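Local coordinates for Tlr1789 protein (Thermosynechococcus elongatus, PDB 2X8X) that is probably involved in inserting proteins into the outer membrane, as an Omp85-family protein, its periplasmic N-terminal POTRA domains most likely engaging incoming polypeptides, at residues Q92-V95 and N96-A100. Sequence-based numbering, arbitrary orientation.
Sequences QEKV and NEIFA
Lys94 reaches along the helix to Glu97 and Ile98, three and four residues further on. Its CB starts out away from the next turn. A bend at chi2 (55°) then brings the rest of the chain back over that turn. CG comes within 4.2 Å of Ile98 CD1. CD passes the carboxylate of Glu97, 3.9 Å from Glu97 OE1. CE lies 4.1 Å from Ile98 CD1, an apolar touch of methylene on methyl. NZ ends 3.8 Å from Glu97 OE2, a long salt bridge. Glu97 stretches out to meet it, with CG opposite the backbone N (chi1 162°) and the chain extended beyond. Glu97 is exposed.

The backbone beneath is held by four successive alpha-helical bonds, from Asn96 N to Gln92 O through Phe99 N to Val95 O. The straightest is Ile98 N to Lys94 O, 2.9 Å long with an N-H...O angle of 173°. This is the short helix 92-99 of the middle POTRA domain. As in other POTRA domains, two helices pack on a small mixed sheet; the partner here is helix 109-125.

Val95 and Phe99 occupy the inner side of the helix. Val95 CG1 meets the ring at Phe99 CD1, 3.9 Å away. Val95 O sits at the edge of that ring, in its plane, 3.2 Å from Phe99 CD1. Ile98 CG2 covers part of one ring face near the rim. Val82 of strand 81-85 touches both Val95 and Phe99, while Leu112 and Ile119 of helix 109-125 also pack on Phe99. Gln92 turns its amide to the same strand, where NE2 bonds to Val82 O and OE1 accepts from Val84 N.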
loop_
_atom_site.group_PDB
_atom_site.type_symbol
_atom_site.label_atom_id
_atom_site.label_comp_id
_atom_site.label_asym_id
_atom_site.label_seq_id
_atom_site.Cartn_x
_atom_site.Cartn_y
_atom_site.Cartn_z
ATOM N N GLN A 92 -5.740 4.219 -14.104
ATOM C CA GLN A 92 -4.402 4.748 -14.281
ATOM C C GLN A 92 -4.400 6.292 -14.248
ATOM O O GLN A 92 -3.485 6.886 -13.692
ATOM C CB GLN A 92 -3.742 4.200 -15.567
ATOM C CG GLN A 92 -2.295 4.702 -15.735
ATOM C CD GLN A 92 -1.362 4.263 -14.577
ATOM O OE1 GLN A 92 -1.256 3.039 -14.253
ATOM N NE2 GLN A 92 -0.626 5.241 -13.999
ATOM N N GLU A 93 -5.419 6.944 -14.789
ATOM C CA GLU A 93 -5.468 8.423 -14.724
ATOM C C GLU A 93 -5.584 8.989 -13.294
ATOM O O GLU A 93 -5.065 10.072 -12.986
ATOM C CB GLU A 93 -6.623 8.991 -15.553
ATOM C CG GLU A 93 -6.442 8.909 -17.079
ATOM C CD GLU A 93 -6.581 7.467 -17.603
ATOM O OE1 GLU A 93 -7.527 6.734 -17.174
ATOM O OE2 GLU A 93 -5.731 7.063 -18.438
ATOM N N LYS A 94 -6.345 8.301 -12.445
ATOM C CA LYS A 94 -6.461 8.703 -11.033
ATOM C C LYS A 94 -5.121 8.527 -10.300
ATOM O O LYS A 94 -4.724 9.349 -9.489
ATOM C CB LYS A 94 -7.570 7.857 -10.357
ATOM C CG LYS A 94 -7.801 8.152 -8.907
ATOM C CD LYS A 94 -8.084 9.616 -8.688
ATOM C CE LYS A 94 -8.366 9.840 -7.220
ATOM N NZ LYS A 94 -9.291 10.958 -7.107
ATOM N N VAL A 95 -4.441 7.416 -10.578
ATOM C CA VAL A 95 -3.069 7.191 -10.083
ATOM C C VAL A 95 -2.131 8.315 -10.512
ATOM O O VAL A 95 -1.390 8.853 -9.662
ATOM C CB VAL A 95 -2.511 5.784 -10.477
ATOM C CG1 VAL A 95 -1.049 5.751 -10.244
ATOM C CG2 VAL A 95 -3.183 4.680 -9.660
ATOM N N ASN A 96 -2.234 8.759 -11.773
ATOM C CA ASN A 96 -1.370 9.846 -12.312
ATOM C C ASN A 96 -1.648 11.142 -11.582
ATOM O O ASN A 96 -0.729 11.891 -11.201
ATOM C CB ASN A 96 -1.565 10.102 -13.827
ATOM C CG ASN A 96 -1.115 8.934 -14.716
ATOM O OD1 ASN A 96 -1.574 8.796 -15.877
ATOM N ND2 ASN A 96 -0.229 8.095 -14.211
ATOM N N GLU A 97 -2.927 11.415 -11.361
ATOM C CA GLU A 97 -3.305 12.599 -10.577
ATOM C C GLU A 97 -2.813 12.557 -9.098
ATOM O O GLU A 97 -2.268 13.535 -8.579
ATOM C CB GLU A 97 -4.809 12.754 -10.715
ATOM C CG GLU A 97 -5.529 13.613 -9.709
ATOM C CD GLU A 97 -7.062 13.443 -9.850
ATOM O OE1 GLU A 97 -7.522 12.800 -10.858
ATOM O OE2 GLU A 97 -7.795 13.955 -8.961
ATOM N N ILE A 98 -3.006 11.447 -8.391
ATOM C CA ILE A 98 -2.452 11.318 -7.008
ATOM C C ILE A 98 -0.944 11.610 -6.899
ATOM O O ILE A 98 -0.498 12.373 -6.028
ATOM C CB ILE A 98 -2.807 9.900 -6.390
ATOM C CG1 ILE A 98 -4.299 9.833 -6.138
ATOM C CG2 ILE A 98 -1.948 9.555 -5.106
ATOM C CD1 ILE A 98 -4.785 8.366 -6.000
ATOM N N PHE A 99 -0.181 11.103 -7.852
ATOM C CA PHE A 99 1.239 11.172 -7.787
ATOM C C PHE A 99 1.839 12.352 -8.579
ATOM O O PHE A 99 3.008 12.623 -8.370
ATOM C CB PHE A 99 1.923 9.803 -8.143
ATOM C CG PHE A 99 1.660 8.710 -7.137
ATOM C CD1 PHE A 99 0.608 7.817 -7.333
ATOM C CD2 PHE A 99 2.430 8.559 -5.985
ATOM C CE1 PHE A 99 0.332 6.804 -6.400
ATOM C CE2 PHE A 99 2.166 7.544 -5.096
ATOM C CZ PHE A 99 1.108 6.655 -5.296
ATOM N N ALA A 100 1.064 13.071 -9.415
ATOM C CA ALA A 100 1.581 14.286 -10.151
ATOM C C ALA A 100 2.512 15.214 -9.348
ATOM O O ALA A 100 3.540 15.649 -9.914
ATOM C CB ALA A 100 0.410 15.124 -10.848
#